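Local coordinates for alginate biosynthesis protein AlgX (Pseudomonas aeruginosa, PDB 4KNC) that takes part in O-acetylating the exopolysaccharide alginate and protects the polymer from degradation as it crosses the periplasm, at residues P87-N93 and A142-D148; H149-P153 and S243-Y249; R214-E218 and N250-E256. One frame throughout, in Å; residues are numbered along the deposited sequence.

Contact 1 (P87-N93 and A142-D148); sequences PTRGLVN and AYYFKGD
The ring of Y144 lies against the R89 side chain: CG of R89 sits over the centre of one face, 3.4 Å from the ring centroid and only 3° off its normal, a close CH-pi contact. At the rim of the same ring, near its plane, are OD1 of N93 and the carbonyl oxygen of P87. OH of Y144 donates to O of P87 at 2.7 Å, nearly along the C=O axis. The neighbouring ring, Y143, has V92 CG2 above its centre, while V92 CG1 presses on CB of Y143 at 3.4 Å; the Y143 hydroxyl bonds to S159.

Bent at chi3 (74°), R89 carries its guanidinium past the Y144 ring to the backbone beyond. NH2 donates to O of F145 at 2.9 Å, the acceptor lying in the guanidinium plane, and NE comes to 2.9 Å from O of D148. NH1 forms a salt bridge with D52. N of Y144 donates to OD1 of N93 at 3.3 Å, and ND2 of N93 is taken by E137.

D148 is the inferred acid of the SGNH triad, and its carboxylate bonds to H150. A buried arginine that bonds the F145 carbonyl three residues before D148, with its charge met by D52, is consistent with a second shell that fixes the course of the catalytic loop.

Contact 2 (H149-P153 and S243-Y249); sequences HHWTP and SNSGPAY
H150 and S243 meet at a very short hydrogen bond, NE2 of H150 to OG of S243 at 2.5 Å, with the serine oxygen near the plane of the imidazole; either atom could be the donor, and the exact length should not be pressed. OG gets there from a chi1 of 67°, which sets it between the backbone N and the carbonyl carbon.

The tight, buried part joins H150, W151, N244 and Y249. Above one face of the imidazole, over its centre, stands the Y249 hydroxyl, its OH 3.1 Å from CG of H150 and hydrogen-bonded to K191. The H150 and Y249 rings are near parallel yet slid apart, and the edge of W151 points toward the Y249 face in an offset edge-to-face pair. NE1 of W151 donates to O of N244 at 2.9 Å, while OD1 of N244 lies over the indole face, weakly bonded to N of W151 and more firmly to Q86. By contrast, S243 and H149 are partly exposed, and H149 only skirts the contact.

With D148 on ND1 of H150, the geometry is that of a Ser-His-Asp charge relay, consistent with S243 as nucleophile and H150 as proton acceptor.

Contact 3 (R214-E218 and N250-E256); sequences RFETE and NFAGFLE
Strand 210-220, half of a two-stranded antiparallel sheet with 180-191, lies across the first turns of helix 251-259, and T217 and N250 join the two. ND2 of N250 donates to OG1 of T217 at 3.0 Å in an almost straight bond (177°), with the acceptor in the amide plane. The asparagine CG is anti to its own backbone N (chi1 -162°), which carries the amide from the start of the helix up to the strand. OG1 of T217 is also bonded to S183 on the partner strand, so one hydroxyl ties both strands to the helix. The other end of the amide works through water: a water takes the N-H of T217, its oxygen 2.9 Å from N of T217, and lies within hydrogen-bonding distance of OD1 of N250.

N250 occupies the N-cap position, and one turn on comes G253, where strand and helix draw closest, the CA atoms of T217 and G253 being 5.0 Å apart. With no side chain at G253, OG1 of T217 comes to 3.2 Å from C of G253, and the threonine settles directly on the helix backbone. The helix follows the loop that carries S243, the inferred nucleophile, in the strand-loop-helix order of such alpha/beta folds, and the short segments of strand and helix cross at 47°.

Beside this polar pair lies an apolar one. F254 turns its edge toward the face of F215 in an offset edge-to-face pair, and its CZ touches CB of F215 at 3.6 Å. One face of the F254 ring carries ND2 of N250 over its centre, while the ring also rests on R157 and A160 of helix 153-169. Farther along, OE1 of E256 comes to 3.9 Å from CG2 of T217, its OE2 bonding to the backbone of I263.

How the contacts relate
All three contacts lie in the SGNH hydrolase-like domain, but differ in burial and in the elements they join. Contacts 1 and 2 are buried, loop-rich and adjoining: backbone and side-chain bonds from T152 to A142 and Y143 join them, and the inferred triad is divided between them, the acid in contact 1 and the histidine and serine in contact 2. Contact 3 is partly buried and couples regular elements, a strand and a helix, with a bridging water. Contact 2 leads into contact 3 along the chain and by packing, since W151 meets F251 and P153 touches F254. An arginine bonded to a backbone carbonyl gives way to polar bonds of the inferred triad, then to an amide-hydroxyl pair.

Contact 1 (P87-N93 and A142-D148)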
loop_
_atom_site.group_PDB
_atom_site.type_symbol
_atom_site.label_atom_id
_atom_site.label_comp_id
_atom_site.label_asym_id
_atom_site.label_seq_id
_atom_site.Cartn_x
_atom_site.Cartn_y
_atom_site.Cartn_z
ATOM N N PRO A 87 -0.584 -10.014 9.328
ATOM C CA PRO A 87 -1.568 -10.465 10.321
ATOM C C PRO A 87 -1.622 -9.562 11.564
ATOM O O PRO A 87 -0.710 -8.777 11.812
ATOM C CB PRO A 87 -1.078 -11.869 10.683
ATOM C CG PRO A 87 0.417 -11.832 10.398
ATOM C CD PRO A 87 0.555 -10.943 9.187
ATOM N N THR A 88 -2.685 -9.673 12.344
ATOM C CA THR A 88 -2.849 -8.759 13.477
ATOM C C THR A 88 -1.932 -9.105 14.648
ATOM O O THR A 88 -1.411 -10.221 14.756
ATOM C CB THR A 88 -4.318 -8.666 13.933
ATOM O OG1 THR A 88 -4.822 -9.976 14.235
ATOM C CG2 THR A 88 -5.183 -8.030 12.827
ATOM N N ARG A 89 -1.713 -8.128 15.513
ATOM C CA ARG A 89 -0.928 -8.334 16.715
ATOM C C ARG A 89 -1.653 -9.326 17.607
ATOM O O ARG A 89 -1.031 -10.084 18.337
ATOM C CB ARG A 89 -0.702 -6.994 17.441
ATOM C CG ARG A 89 0.032 -5.968 16.568
ATOM C CD ARG A 89 0.142 -4.582 17.226
ATOM N NE ARG A 89 1.132 -4.536 18.307
ATOM C CZ ARG A 89 0.833 -4.611 19.603
ATOM N NH1 ARG A 89 -0.435 -4.745 19.993
ATOM N NH2 ARG A 89 1.804 -4.543 20.511
ATOM N N GLY A 90 -2.979 -9.321 17.544
ATOM C CA GLY A 90 -3.761 -10.247 18.343
ATOM C C GLY A 90 -3.577 -11.690 17.873
ATOM O O GLY A 90 -3.417 -12.594 18.701
ATOM N N LEU A 91 -3.582 -11.910 16.555
ATOM C CA LEU A 91 -3.412 -13.263 16.027
ATOM C C LEU A 91 -2.026 -13.800 16.320
ATOM O O LEU A 91 -1.866 -14.978 16.615
ATOM C CB LEU A 91 -3.678 -13.324 14.522
ATOM C CG LEU A 91 -5.149 -13.215 14.122
ATOM C CD1 LEU A 91 -5.264 -12.852 12.647
ATOM C CD2 LEU A 91 -5.903 -14.507 14.425
ATOM N N VAL A 92 -1.011 -12.952 16.247
ATOM C CA VAL A 92 0.343 -13.477 16.411
ATOM C C VAL A 92 0.761 -13.524 17.878
ATOM O O VAL A 92 1.293 -14.531 18.372
ATOM C CB VAL A 92 1.370 -12.669 15.601
ATOM C CG1 VAL A 92 2.767 -13.167 15.890
ATOM C CG2 VAL A 92 1.078 -12.772 14.104
ATOM N N ASN A 93 0.515 -12.425 18.577
ATOM C CA ASN A 93 0.958 -12.292 19.954
ATOM C C ASN A 93 -0.181 -12.408 20.964
ATOM O O ASN A 93 -0.131 -11.802 22.038
ATOM C CB ASN A 93 1.730 -10.989 20.140
ATOM C CG ASN A 93 3.126 -11.052 19.537
ATOM O OD1 ASN A 93 3.452 -10.303 18.603
ATOM N ND2 ASN A 93 3.965 -11.944 20.077
ATOM N N ALA A 142 9.840 -11.541 20.202
ATOM C CA ALA A 142 8.444 -11.320 19.838
ATOM C C ALA A 142 8.295 -10.792 18.411
ATOM O O ALA A 142 9.079 -9.947 17.966
ATOM C CB ALA A 142 7.807 -10.351 20.825
ATOM N N TYR A 143 7.286 -11.288 17.699
ATOM C CA TYR A 143 7.022 -10.861 16.320
ATOM C C TYR A 143 6.817 -9.332 16.262
ATOM O O TYR A 143 7.423 -8.640 15.431
ATOM C CB TYR A 143 5.793 -11.611 15.804
ATOM C CG TYR A 143 5.383 -11.391 14.359
ATOM C CD1 TYR A 143 4.686 -10.250 13.980
ATOM C CD2 TYR A 143 5.613 -12.373 13.388
ATOM C CE1 TYR A 143 4.288 -10.055 12.668
ATOM C CE2 TYR A 143 5.204 -12.191 12.077
ATOM C CZ TYR A 143 4.544 -11.020 11.720
ATOM O OH TYR A 143 4.132 -10.806 10.413
ATOM N N TYR A 144 5.997 -8.814 17.176
ATOM C CA TYR A 144 5.665 -7.376 17.236
ATOM C C TYR A 144 6.347 -6.610 18.362
ATOM O O TYR A 144 6.649 -7.180 19.410
ATOM C CB TYR A 144 4.156 -7.195 17.400
ATOM C CG TYR A 144 3.395 -7.205 16.090
ATOM C CD1 TYR A 144 3.439 -6.103 15.240
ATOM C CD2 TYR A 144 2.634 -8.314 15.702
ATOM C CE1 TYR A 144 2.752 -6.094 14.039
ATOM C CE2 TYR A 144 1.934 -8.316 14.494
ATOM C CZ TYR A 144 2.006 -7.198 13.667
ATOM O OH TYR A 144 1.335 -7.160 12.470
ATOM N N PHE A 145 6.574 -5.312 18.158
ATOM C CA PHE A 145 6.955 -4.446 19.270
ATOM C C PHE A 145 5.840 -4.449 20.321
ATOM O O PHE A 145 4.658 -4.620 19.989
ATOM C CB PHE A 145 7.256 -3.009 18.807
ATOM C CG PHE A 145 8.581 -2.854 18.083
ATOM C CD1 PHE A 145 9.775 -2.733 18.793
ATOM C CD2 PHE A 145 8.630 -2.828 16.691
ATOM C CE1 PHE A 145 10.995 -2.591 18.123
ATOM C CE2 PHE A 145 9.834 -2.683 16.016
ATOM C CZ PHE A 145 11.023 -2.559 16.738
ATOM N N LYS A 146 6.235 -4.264 21.581
ATOM C CA LYS A 146 5.329 -4.223 22.737
ATOM C C LYS A 146 4.218 -3.194 22.637
ATOM O O LYS A 146 3.080 -3.464 23.019
ATOM C CB LYS A 146 6.121 -3.935 24.021
ATOM C CG LYS A 146 7.057 -5.061 24.427
ATOM C CD LYS A 146 7.839 -4.696 25.691
ATOM C CE LYS A 146 8.587 -5.890 26.236
ATOM N NZ LYS A 146 9.291 -5.524 27.492
ATOM N N GLY A 147 4.559 -2.005 22.153
ATOM C CA GLY A 147 3.621 -0.895 22.153
ATOM C C GLY A 147 3.643 -0.145 20.835
ATOM O O GLY A 147 3.548 1.079 20.805
ATOM N N ASP A 148 3.771 -0.888 19.734
ATOM C CA ASP A 148 3.859 -0.280 18.412
ATOM C C ASP A 148 3.174 -1.177 17.386
ATOM O O ASP A 148 2.942 -2.355 17.648
ATOM C CB ASP A 148 5.324 -0.040 18.026
ATOM C CG ASP A 148 5.469 0.887 16.833
ATOM O OD1 ASP A 148 5.212 2.107 16.974
ATOM O OD2 ASP A 148 5.861 0.408 15.750
#

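Contact 2 (H149-P153 and S243-Y249)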
loop_
_atom_site.group_PDB
_atom_site.type_symbol
_atom_site.label_atom_id
_atom_site.label_comp_id
_atom_site.label_asym_id
_atom_site.label_seq_id
_atom_site.Cartn_x
_atom_site.Cartn_y
_atom_site.Cartn_z
ATOM N N HIS A 149 2.853 -0.607 16.228
ATOM C CA HIS A 149 2.165 -1.333 15.161
ATOM C C HIS A 149 3.125 -2.013 14.163
ATOM O O HIS A 149 2.693 -2.760 13.297
ATOM C CB HIS A 149 1.201 -0.386 14.418
ATOM C CG HIS A 149 1.880 0.783 13.769
ATOM N ND1 HIS A 149 2.483 1.790 14.497
ATOM C CD2 HIS A 149 2.043 1.115 12.465
ATOM C CE1 HIS A 149 2.997 2.683 13.667
ATOM N NE2 HIS A 149 2.741 2.299 12.429
ATOM N N HIS A 150 4.420 -1.737 14.265
ATOM C CA HIS A 150 5.399 -2.378 13.385
ATOM C C HIS A 150 5.807 -3.737 13.935
ATOM O O HIS A 150 5.836 -3.931 15.153
ATOM C CB HIS A 150 6.654 -1.512 13.228
ATOM C CG HIS A 150 6.401 -0.212 12.532
ATOM N ND1 HIS A 150 6.251 0.977 13.216
ATOM C CD2 HIS A 150 6.245 0.084 11.220
ATOM C CE1 HIS A 150 6.020 1.950 12.349
ATOM N NE2 HIS A 150 6.004 1.434 11.134
ATOM N N TRP A 151 6.109 -4.680 13.041
ATOM C CA TRP A 151 6.800 -5.890 13.455
ATOM C C TRP A 151 8.225 -5.520 13.853
ATOM O O TRP A 151 8.747 -4.500 13.420
ATOM C CB TRP A 151 6.795 -6.977 12.345
ATOM C CG TRP A 151 7.119 -6.526 10.929
ATOM C CD1 TRP A 151 7.862 -5.433 10.541
ATOM C CD2 TRP A 151 6.700 -7.172 9.713
ATOM N NE1 TRP A 151 7.929 -5.366 9.164
ATOM C CE2 TRP A 151 7.221 -6.421 8.636
ATOM C CE3 TRP A 151 5.924 -8.304 9.434
ATOM C CZ2 TRP A 151 6.985 -6.770 7.302
ATOM C CZ3 TRP A 151 5.690 -8.640 8.121
ATOM C CH2 TRP A 151 6.229 -7.884 7.067
ATOM N N THR A 152 8.845 -6.334 14.695
ATOM C CA THR A 152 10.278 -6.209 14.925
ATOM C C THR A 152 10.983 -6.804 13.702
ATOM O O THR A 152 10.343 -7.479 12.892
ATOM C CB THR A 152 10.709 -7.028 16.141
ATOM O OG1 THR A 152 10.365 -8.414 15.935
ATOM C CG2 THR A 152 10.031 -6.501 17.407
ATOM N N PRO A 153 12.297 -6.554 13.557
ATOM C CA PRO A 153 13.049 -7.260 12.516
ATOM C C PRO A 153 12.882 -8.783 12.562
ATOM O O PRO A 153 12.744 -9.364 11.500
ATOM C CB PRO A 153 14.486 -6.852 12.796
ATOM C CG PRO A 153 14.330 -5.441 13.312
ATOM C CD PRO A 153 13.084 -5.454 14.145
ATOM N N SER A 243 5.543 1.606 5.833
ATOM C CA SER A 243 6.726 1.753 6.672
ATOM C C SER A 243 7.242 0.374 7.113
ATOM O O SER A 243 8.439 0.201 7.278
ATOM C CB SER A 243 6.475 2.693 7.875
ATOM O OG SER A 243 5.553 2.145 8.800
ATOM N N ASN A 244 6.344 -0.610 7.245
ATOM C CA ASN A 244 6.752 -2.000 7.568
ATOM C C ASN A 244 7.788 -2.635 6.624
ATOM O O ASN A 244 8.580 -3.501 7.047
ATOM C CB ASN A 244 5.533 -2.931 7.675
ATOM C CG ASN A 244 4.750 -2.727 8.965
ATOM O OD1 ASN A 244 5.128 -3.237 10.026
ATOM N ND2 ASN A 244 3.652 -1.983 8.881
ATOM N N SER A 245 7.775 -2.227 5.354
ATOM C CA SER A 245 8.781 -2.702 4.396
ATOM C C SER A 245 9.977 -1.755 4.335
ATOM O O SER A 245 10.855 -1.897 3.472
ATOM C CB SER A 245 8.191 -2.893 2.989
ATOM O OG SER A 245 7.133 -3.840 2.968
ATOM N N GLY A 246 10.016 -0.808 5.271
ATOM C CA GLY A 246 11.113 0.143 5.362
ATOM C C GLY A 246 12.418 -0.495 5.810
ATOM O O GLY A 246 12.427 -1.579 6.371
ATOM N N PRO A 247 13.534 0.194 5.563
ATOM C CA PRO A 247 14.892 -0.294 5.835
ATOM C C PRO A 247 15.121 -0.739 7.278
ATOM O O PRO A 247 15.822 -1.717 7.499
ATOM C CB PRO A 247 15.763 0.920 5.513
ATOM C CG PRO A 247 14.962 1.691 4.507
ATOM C CD PRO A 247 13.537 1.527 4.936
ATOM N N ALA A 248 14.520 -0.041 8.235
ATOM C CA ALA A 248 14.729 -0.333 9.652
ATOM C C ALA A 248 14.406 -1.775 10.044
ATOM O O ALA A 248 15.028 -2.310 10.953
ATOM C CB ALA A 248 13.919 0.632 10.521
ATOM N N TYR A 249 13.431 -2.398 9.377
ATOM C CA TYR A 249 13.005 -3.728 9.786
ATOM C C TYR A 249 13.573 -4.786 8.858
ATOM O O TYR A 249 13.488 -5.972 9.153
ATOM C CB TYR A 249 11.479 -3.826 9.879
ATOM C CG TYR A 249 10.889 -2.617 10.548
ATOM C CD1 TYR A 249 11.023 -2.426 11.926
ATOM C CD2 TYR A 249 10.236 -1.642 9.805
ATOM C CE1 TYR A 249 10.506 -1.307 12.543
ATOM C CE2 TYR A 249 9.710 -0.512 10.417
ATOM C CZ TYR A 249 9.845 -0.350 11.782
ATOM O OH TYR A 249 9.324 0.780 12.385
#

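Contact 3 (R214-E218 and N250-E256)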
loop_
_atom_site.group_PDB
_atom_site.type_symbol
_atom_site.label_atom_id
_atom_site.label_comp_id
_atom_site.label_asym_id
_atom_site.label_seq_id
_atom_site.Cartn_x
_atom_site.Cartn_y
_atom_site.Cartn_z
ATOM N N ARG A 214 19.057 -4.882 14.993
ATOM C CA ARG A 214 18.849 -4.345 13.648
ATOM C C ARG A 214 19.684 -5.117 12.618
ATOM O O ARG A 214 20.849 -5.402 12.862
ATOM C CB ARG A 214 19.198 -2.865 13.609
ATOM C CG ARG A 214 18.760 -2.188 12.332
ATOM C CD ARG A 214 18.887 -0.672 12.427
ATOM N NE ARG A 214 20.275 -0.247 12.557
ATOM C CZ ARG A 214 21.137 -0.191 11.545
ATOM N NH1 ARG A 214 20.750 -0.548 10.322
ATOM N NH2 ARG A 214 22.388 0.208 11.754
ATOM N N PHE A 215 19.098 -5.444 11.470
ATOM C CA PHE A 215 19.796 -6.250 10.465
ATOM C C PHE A 215 19.949 -5.557 9.118
ATOM O O PHE A 215 19.101 -4.767 8.708
ATOM C CB PHE A 215 19.059 -7.580 10.236
ATOM C CG PHE A 215 19.052 -8.483 11.441
ATOM C CD1 PHE A 215 18.087 -8.343 12.423
ATOM C CD2 PHE A 215 20.018 -9.456 11.598
ATOM C CE1 PHE A 215 18.081 -9.160 13.529
ATOM C CE2 PHE A 215 20.023 -10.282 12.710
ATOM C CZ PHE A 215 19.053 -10.137 13.673
ATOM N N GLU A 216 21.028 -5.896 8.424
ATOM C CA GLU A 216 21.186 -5.542 7.015
ATOM C C GLU A 216 21.597 -6.760 6.182
ATOM O O GLU A 216 22.174 -7.722 6.704
ATOM C CB GLU A 216 22.186 -4.403 6.852
ATOM C CG GLU A 216 21.683 -3.098 7.463
ATOM C CD GLU A 216 22.634 -1.945 7.251
ATOM O OE1 GLU A 216 23.766 -2.180 6.769
ATOM O OE2 GLU A 216 22.246 -0.800 7.572
ATOM N N THR A 217 21.284 -6.716 4.890
ATOM C CA THR A 217 21.547 -7.836 3.999
ATOM C C THR A 217 22.438 -7.397 2.843
ATOM O O THR A 217 22.230 -6.332 2.262
ATOM C CB THR A 217 20.239 -8.406 3.432
ATOM O OG1 THR A 217 19.375 -8.808 4.508
ATOM C CG2 THR A 217 20.518 -9.593 2.525
ATOM N N GLU A 218 23.440 -8.211 2.536
ATOM C CA GLU A 218 24.387 -7.918 1.459
ATOM C C GLU A 218 24.578 -9.136 0.554
ATOM O O GLU A 218 24.510 -10.291 1.004
ATOM C CB GLU A 218 25.756 -7.512 2.019
ATOM C CG GLU A 218 25.742 -6.315 2.956
ATOM C CD GLU A 218 25.453 -5.005 2.240
ATOM O OE1 GLU A 218 24.750 -4.150 2.833
ATOM O OE2 GLU A 218 25.935 -4.824 1.098
ATOM N N ASN A 250 14.138 -4.339 7.738
ATOM C CA ASN A 250 14.851 -5.210 6.809
ATOM C C ASN A 250 14.005 -6.328 6.152
ATOM O O ASN A 250 14.524 -7.392 5.832
ATOM C CB ASN A 250 16.108 -5.810 7.470
ATOM C CG ASN A 250 17.105 -6.343 6.437
ATOM O OD1 ASN A 250 17.423 -5.648 5.481
ATOM N ND2 ASN A 250 17.562 -7.597 6.606
ATOM N N PHE A 251 12.718 -6.079 5.944
ATOM C CA PHE A 251 11.839 -7.058 5.298
ATOM C C PHE A 251 12.347 -7.417 3.899
ATOM O O PHE A 251 12.463 -8.602 3.565
ATOM C CB PHE A 251 10.398 -6.541 5.260
ATOM C CG PHE A 251 9.405 -7.490 4.613
ATOM C CD1 PHE A 251 9.272 -8.799 5.056
ATOM C CD2 PHE A 251 8.560 -7.041 3.599
ATOM C CE1 PHE A 251 8.342 -9.661 4.470
ATOM C CE2 PHE A 251 7.612 -7.893 3.017
ATOM C CZ PHE A 251 7.514 -9.212 3.452
ATOM N N ALA A 252 12.695 -6.413 3.098
ATOM C CA ALA A 252 13.265 -6.682 1.764
ATOM C C ALA A 252 14.570 -7.501 1.816
ATOM O O ALA A 252 14.785 -8.400 1.004
ATOM C CB ALA A 252 13.492 -5.392 1.013
ATOM N N GLY A 253 15.438 -7.196 2.778
ATOM C CA GLY A 253 16.688 -7.928 2.925
ATOM C C GLY A 253 16.476 -9.394 3.275
ATOM O O GLY A 253 17.132 -10.283 2.719
ATOM N N PHE A 254 15.552 -9.666 4.191
ATOM C CA PHE A 254 15.243 -11.057 4.509
ATOM C C PHE A 254 14.597 -11.767 3.314
ATOM O O PHE A 254 14.851 -12.946 3.079
ATOM C CB PHE A 254 14.363 -11.146 5.750
ATOM C CG PHE A 254 15.030 -10.609 7.004
ATOM C CD1 PHE A 254 16.287 -11.059 7.387
ATOM C CD2 PHE A 254 14.404 -9.646 7.784
ATOM C CE1 PHE A 254 16.907 -10.565 8.543
ATOM C CE2 PHE A 254 15.019 -9.144 8.930
ATOM C CZ PHE A 254 16.269 -9.611 9.307
ATOM N N LEU A 255 13.768 -11.052 2.553
ATOM C CA LEU A 255 13.235 -11.632 1.327
ATOM C C LEU A 255 14.370 -12.061 0.406
ATOM O O LEU A 255 14.337 -13.162 -0.148
ATOM C CB LEU A 255 12.313 -10.666 0.602
ATOM C CG LEU A 255 10.939 -10.435 1.241
ATOM C CD1 LEU A 255 10.220 -9.255 0.583
ATOM C CD2 LEU A 255 10.081 -11.683 1.144
ATOM N N GLU A 256 15.376 -11.208 0.235
ATOM C CA GLU A 256 16.499 -11.586 -0.630
ATOM C C GLU A 256 17.247 -12.788 -0.064
ATOM O O GLU A 256 17.597 -13.709 -0.800
ATOM C CB GLU A 256 17.471 -10.428 -0.825
ATOM C CG GLU A 256 16.879 -9.225 -1.537
ATOM C CD GLU A 256 17.767 -8.010 -1.427
ATOM O OE1 GLU A 256 18.489 -7.917 -0.415
ATOM O OE2 GLU A 256 17.751 -7.162 -2.346
HETATM O O HOH W 1 19.447 -4.864 3.737
#